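Local coordinates for FAA hydrolase family protein (PDB 6J5Y) that probably hydrolyses fumarylpyruvate, and binds a manganese ion together with pyruvate in its pocket, at residues S11-H15 with I142-P147; D95-A101 with V184-R189. All blocks are in the same frame, centred on the assembly; numbering follows the deposited sequence.

Contact 1: residues S11-H15 with I142-P147; sequences SLTIH and IGPLYP
His15 lays its imidazole over one face of the Tyr146 phenol in an offset stack, the ring centroids 4.2 Å apart and the planes only 13° from parallel. The shift between the rings leaves the middle of the phenol to another knob: His15 CB sits 3.7 Å from the Tyr146 centroid, almost on the ring normal, as a CH-pi contact. With CG anti to the backbone N (chi1 166°), the imidazole is carried out over the CE2 and CZ side of the phenol. Behind this pair the two backbones meet in a single parallel beta bridge, Ile14 with Leu145, by which the N-terminal segment joins the end of strand 140-147 in the FAH fold. Leu145 N donates to Thr13 O (2.6 Å), and His15 N returns a bond to Leu145 O (2.9 Å). On the inner side Leu12 drives its forked end against Ile142, CD2 reaching Ile142 CG2 at 3.6 Å, while its CD1 branch turns to both Ile142 CD1 and Leu145 CD2; Phe21 and Val59 also pack against Leu12. Thr13 OG1 runs alongside Pro144, 3.5 Å from its CB. Farther along, Ile14 CG2 rests on Pro147 CG at 4.0 Å, and Trp106 of strand 105-116 touches both residues.

Contact 2: residues D95-A101 with V184-R189; sequences DIPLEQA and VSYLSR
Ser188 OG is gripped from two sides: it accepts the backbone N-H of Ile96 at 2.9 Å and donates its own proton to Ser185 O, one turn back in the helix, at 2.6 Å. The motif is a serine side chain bonded back to its own helix, here helix 180-190 of the FAH fold, whose flank receives the turn leading into the short helix 98-101. Ser188 places OG between its backbone N and carbonyl carbon (chi1 77°), where it can reach Ser185 O and still meet the incoming Ile96 N-H. Next to it Asp95 N donates to Ser188 O at 2.9 Å; the bond is nearly straight at the hydrogen, although the donor stands well above the carbonyl plane. Thus the hydroxyl and carbonyl of one serine hold two successive backbone N-H groups. Ser185 works in the reverse sense, its OG donating to Ile96 O; the 2.5 Å separation is shorter than usual and its exact length is doubtful, and the same oxygen makes a weak bond to Ala181 O. Apolar groups fill in around these bonds. Ile96 CD1 meets both Ser188 CB and Val184 CG1, and Ala101 sets its CB against the same valine branch, 4.1 Å from CG1. Within the helix, Arg189, extended from CG to NE, turns one guanidinium face to Tyr186 CD1, while Trp178 meets the tyrosine ring edge-to-face. Against Ser185 itself, Leu98 pushes one methyl in tightly, CD2 lying 3.4 Å from Ser185 CB and 4.1 Å from Tyr186 CE1.

In the fold
The two contacts show how one chain can tie distant parts of its sequence at separate places. Their centres lie 23 Å apart and their nearest atoms about 12 Å, without touching. Along the chain their segments alternate, 11-15, 95-101, 142-147 and 184-189, so the two closures overlap in sequence rather than nest. Contact 1 brings the N-terminal strand 11-13, paired with strand 20-22, to strand 140-147 of the large mixed sheet; contact 2 sets the turn at 95-97 and the short helix 98-101 against helix 180-190. Strands 79-89 and 105-116 of that sheet, which bear the manganese ligands Glu82, Glu84 and Asp113, flank residues 95-101 in sequence, and 105-116 pairs with strand 140-147.

Contact 1: residues S11-H15 with I142-P147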
loop_
_atom_site.group_PDB
_atom_site.type_symbol
_atom_site.label_atom_id
_atom_site.label_comp_id
_atom_site.label_asym_id
_atom_site.label_seq_id
_atom_site.Cartn_x
_atom_site.Cartn_y
_atom_site.Cartn_z
ATOM N N SER A 11 11.556 4.398 8.304
ATOM C CA SER A 11 10.889 5.658 8.699
ATOM C C SER A 11 10.552 6.465 7.454
ATOM O O SER A 11 11.421 6.697 6.643
ATOM C CB SER A 11 11.683 6.409 9.701
ATOM O OG SER A 11 13.064 6.303 9.428
ATOM N N LEU A 12 9.288 6.818 7.320
ATOM C CA LEU A 12 8.759 7.539 6.143
ATOM C C LEU A 12 9.243 8.971 6.250
ATOM O O LEU A 12 9.215 9.472 7.382
ATOM C CB LEU A 12 7.238 7.510 6.179
ATOM C CG LEU A 12 6.628 6.112 6.223
ATOM C CD1 LEU A 12 5.111 6.190 6.055
ATOM C CD2 LEU A 12 7.249 5.239 5.148
ATOM N N THR A 13 9.573 9.605 5.122
ATOM C CA THR A 13 9.758 11.076 5.082
ATOM C C THR A 13 8.365 11.690 5.226
ATOM O O THR A 13 7.355 11.023 4.830
ATOM C CB THR A 13 10.551 11.559 3.857
ATOM O OG1 THR A 13 9.747 11.400 2.692
ATOM C CG2 THR A 13 11.877 10.857 3.690
ATOM N N ILE A 14 8.304 12.833 5.907
ATOM C CA ILE A 14 7.054 13.582 6.205
ATOM C C ILE A 14 7.134 14.877 5.399
ATOM O O ILE A 14 8.139 15.619 5.550
ATOM C CB ILE A 14 6.864 13.851 7.720
ATOM C CG1 ILE A 14 6.785 12.555 8.540
ATOM C CG2 ILE A 14 5.636 14.732 7.912
ATOM C CD1 ILE A 14 6.638 12.719 10.061
ATOM N N HIS A 15 6.158 15.091 4.531
ATOM C CA HIS A 15 6.134 16.191 3.543
ATOM C C HIS A 15 6.350 17.500 4.315
ATOM O O HIS A 15 5.638 17.713 5.304
ATOM C CB HIS A 15 4.845 16.126 2.718
ATOM C CG HIS A 15 4.593 17.377 1.944
ATOM N ND1 HIS A 15 5.251 17.666 0.759
ATOM C CD2 HIS A 15 3.768 18.417 2.186
ATOM C CE1 HIS A 15 4.838 18.832 0.312
ATOM N NE2 HIS A 15 3.930 19.314 1.177
ATOM N N ILE A 142 6.847 3.557 -1.208
ATOM C CA ILE A 142 5.900 4.568 -0.669
ATOM C C ILE A 142 6.522 5.965 -0.765
ATOM O O ILE A 142 7.745 6.074 -0.595
ATOM C CB ILE A 142 5.530 4.196 0.779
ATOM C CG1 ILE A 142 4.385 5.050 1.303
ATOM C CG2 ILE A 142 6.752 4.278 1.690
ATOM C CD1 ILE A 142 3.881 4.598 2.655
ATOM N N GLY A 143 5.687 6.978 -1.022
ATOM C CA GLY A 143 6.107 8.382 -1.097
ATOM C C GLY A 143 6.189 9.011 0.289
ATOM O O GLY A 143 5.895 8.357 1.293
ATOM N N PRO A 144 6.534 10.314 0.360
ATOM C CA PRO A 144 6.430 11.087 1.594
ATOM C C PRO A 144 5.041 11.029 2.244
ATOM O O PRO A 144 4.032 10.879 1.570
ATOM C CB PRO A 144 6.793 12.524 1.188
ATOM C CG PRO A 144 6.814 12.534 -0.317
ATOM C CD PRO A 144 7.072 11.113 -0.751
ATOM N N LEU A 145 5.029 11.098 3.565
ATOM C CA LEU A 145 3.786 11.025 4.361
ATOM C C LEU A 145 3.200 12.432 4.493
ATOM O O LEU A 145 3.896 13.308 5.005
ATOM C CB LEU A 145 4.103 10.406 5.720
ATOM C CG LEU A 145 2.886 10.058 6.571
ATOM C CD1 LEU A 145 1.928 9.142 5.829
ATOM C CD2 LEU A 145 3.333 9.426 7.874
ATOM N N TYR A 146 1.956 12.636 4.060
ATOM C CA TYR A 146 1.270 13.952 4.204
ATOM C C TYR A 146 0.422 13.955 5.471
ATOM O O TYR A 146 -0.525 13.169 5.583
ATOM C CB TYR A 146 0.421 14.263 2.971
ATOM C CG TYR A 146 1.235 14.661 1.762
ATOM C CD1 TYR A 146 2.018 13.740 1.095
ATOM C CD2 TYR A 146 1.207 15.962 1.279
ATOM C CE1 TYR A 146 2.763 14.094 -0.014
ATOM C CE2 TYR A 146 1.936 16.334 0.161
ATOM C CZ TYR A 146 2.731 15.398 -0.473
ATOM O OH TYR A 146 3.468 15.761 -1.551
ATOM N N PRO A 147 0.708 14.827 6.467
ATOM C CA PRO A 147 -0.132 14.900 7.667
ATOM C C PRO A 147 -1.584 15.303 7.372
ATOM O O PRO A 147 -1.800 16.230 6.573
ATOM C CB PRO A 147 0.517 15.982 8.537
ATOM C CG PRO A 147 1.921 16.145 7.986
ATOM C CD PRO A 147 1.869 15.725 6.535
HETATM O O HOH W 1 8.301 8.256 2.691
#

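Contact 2: residues D95-A101 with V184-R189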
loop_
_atom_site.group_PDB
_atom_site.type_symbol
_atom_site.label_atom_id
_atom_site.label_comp_id
_atom_site.label_asym_id
_atom_site.label_seq_id
_atom_site.Cartn_x
_atom_site.Cartn_y
_atom_site.Cartn_z
ATOM N N ASP A 95 -11.352 -2.304 18.314
ATOM C CA ASP A 95 -12.807 -2.142 18.063
ATOM C C ASP A 95 -13.140 -0.655 18.003
ATOM O O ASP A 95 -14.058 -0.240 18.712
ATOM C CB ASP A 95 -13.645 -2.799 19.168
ATOM C CG ASP A 95 -13.532 -4.313 19.188
ATOM O OD1 ASP A 95 -12.785 -4.859 18.374
ATOM O OD2 ASP A 95 -14.232 -4.929 19.983
ATOM N N ILE A 96 -12.435 0.088 17.148
ATOM C CA ILE A 96 -12.576 1.558 17.005
ATOM C C ILE A 96 -13.890 1.834 16.281
ATOM O O ILE A 96 -14.096 1.409 15.136
ATOM C CB ILE A 96 -11.366 2.172 16.273
ATOM C CG1 ILE A 96 -10.045 1.866 16.996
ATOM C CG2 ILE A 96 -11.572 3.662 16.078
ATOM C CD1 ILE A 96 -8.810 2.099 16.144
ATOM N N PRO A 97 -14.796 2.602 16.922
ATOM C CA PRO A 97 -16.034 3.037 16.266
ATOM C C PRO A 97 -15.793 3.762 14.925
ATOM O O PRO A 97 -14.855 4.525 14.812
ATOM C CB PRO A 97 -16.645 3.961 17.325
ATOM C CG PRO A 97 -16.143 3.374 18.646
ATOM C CD PRO A 97 -14.701 3.030 18.329
ATOM N N LEU A 98 -16.658 3.529 13.944
ATOM C CA LEU A 98 -16.573 4.147 12.586
ATOM C C LEU A 98 -16.480 5.666 12.704
ATOM O O LEU A 98 -15.696 6.262 11.967
ATOM C CB LEU A 98 -17.791 3.764 11.741
ATOM C CG LEU A 98 -17.976 2.268 11.483
ATOM C CD1 LEU A 98 -19.279 2.024 10.736
ATOM C CD2 LEU A 98 -16.806 1.705 10.685
ATOM N N GLU A 99 -17.216 6.263 13.633
ATOM C CA GLU A 99 -17.320 7.744 13.784
ATOM C C GLU A 99 -15.988 8.381 14.211
ATOM O O GLU A 99 -15.806 9.565 13.934
ATOM C CB GLU A 99 -18.430 8.079 14.776
ATOM C CG GLU A 99 -19.816 7.684 14.275
ATOM C CD GLU A 99 -20.211 6.260 14.576
ATOM O OE1 GLU A 99 -19.458 5.621 15.308
ATOM O OE2 GLU A 99 -21.284 5.792 14.084
ATOM N N GLN A 100 -15.083 7.673 14.881
ATOM C CA GLN A 100 -13.787 8.279 15.314
ATOM C C GLN A 100 -12.600 7.629 14.577
ATOM O O GLN A 100 -11.454 7.998 14.895
ATOM C CB GLN A 100 -13.603 8.161 16.831
ATOM C CG GLN A 100 -13.583 6.727 17.346
ATOM C CD GLN A 100 -12.933 6.596 18.701
ATOM O OE1 GLN A 100 -13.600 6.593 19.752
ATOM N NE2 GLN A 100 -11.616 6.467 18.692
ATOM N N ALA A 101 -12.844 6.703 13.645
ATOM C CA ALA A 101 -11.803 5.828 13.046
ATOM C C ALA A 101 -10.745 6.667 12.318
ATOM O O ALA A 101 -9.552 6.468 12.542
ATOM C CB ALA A 101 -12.452 4.843 12.119
ATOM N N VAL A 184 -10.014 0.889 9.021
ATOM C CA VAL A 184 -9.405 1.079 10.369
ATOM C C VAL A 184 -10.281 0.405 11.434
ATOM O O VAL A 184 -9.731 -0.340 12.234
ATOM C CB VAL A 184 -9.178 2.573 10.648
ATOM C CG1 VAL A 184 -8.894 2.869 12.108
ATOM C CG2 VAL A 184 -8.094 3.122 9.735
ATOM N N SER A 185 -11.594 0.658 11.450
ATOM C CA SER A 185 -12.547 -0.010 12.369
ATOM C C SER A 185 -12.401 -1.518 12.226
ATOM O O SER A 185 -12.213 -2.180 13.249
ATOM C CB SER A 185 -13.993 0.388 12.142
ATOM O OG SER A 185 -14.208 1.677 12.659
ATOM N N TYR A 186 -12.473 -2.049 11.011
ATOM C CA TYR A 186 -12.572 -3.529 10.848
ATOM C C TYR A 186 -11.225 -4.184 11.185
ATOM O O TYR A 186 -11.208 -5.187 11.894
ATOM C CB TYR A 186 -13.174 -3.902 9.495
ATOM C CG TYR A 186 -14.552 -3.336 9.260
ATOM C CD1 TYR A 186 -15.349 -2.904 10.311
ATOM C CD2 TYR A 186 -15.071 -3.232 7.985
ATOM C CE1 TYR A 186 -16.616 -2.388 10.098
ATOM C CE2 TYR A 186 -16.345 -2.736 7.753
ATOM C CZ TYR A 186 -17.112 -2.289 8.811
ATOM O OH TYR A 186 -18.352 -1.757 8.595
ATOM N N LEU A 187 -10.113 -3.624 10.728
ATOM C CA LEU A 187 -8.752 -4.096 11.105
ATOM C C LEU A 187 -8.651 -4.173 12.631
ATOM O O LEU A 187 -8.111 -5.182 13.165
ATOM C CB LEU A 187 -7.752 -3.102 10.510
ATOM C CG LEU A 187 -6.372 -3.576 10.079
ATOM C CD1 LEU A 187 -6.373 -4.901 9.310
ATOM C CD2 LEU A 187 -5.741 -2.466 9.247
ATOM N N SER A 188 -9.175 -3.160 13.324
ATOM C CA SER A 188 -9.073 -3.012 14.801
ATOM C C SER A 188 -9.915 -4.070 15.537
ATOM O O SER A 188 -9.772 -4.117 16.749
ATOM C CB SER A 188 -9.438 -1.605 15.256
ATOM O OG SER A 188 -10.844 -1.389 15.261
ATOM N N ARG A 189 -10.792 -4.824 14.857
ATOM C CA ARG A 189 -11.478 -6.011 15.450
ATOM C C ARG A 189 -10.499 -7.186 15.598
ATOM O O ARG A 189 -10.670 -7.941 16.539
ATOM C CB ARG A 189 -12.637 -6.506 14.583
ATOM C CG ARG A 189 -13.831 -5.568 14.575
ATOM C CD ARG A 189 -14.962 -6.063 13.674
ATOM N NE ARG A 189 -16.029 -5.059 13.659
ATOM C CZ ARG A 189 -17.119 -5.101 12.905
ATOM N NH1 ARG A 189 -17.322 -6.107 12.082
ATOM N NH2 ARG A 189 -18.008 -4.125 12.977
#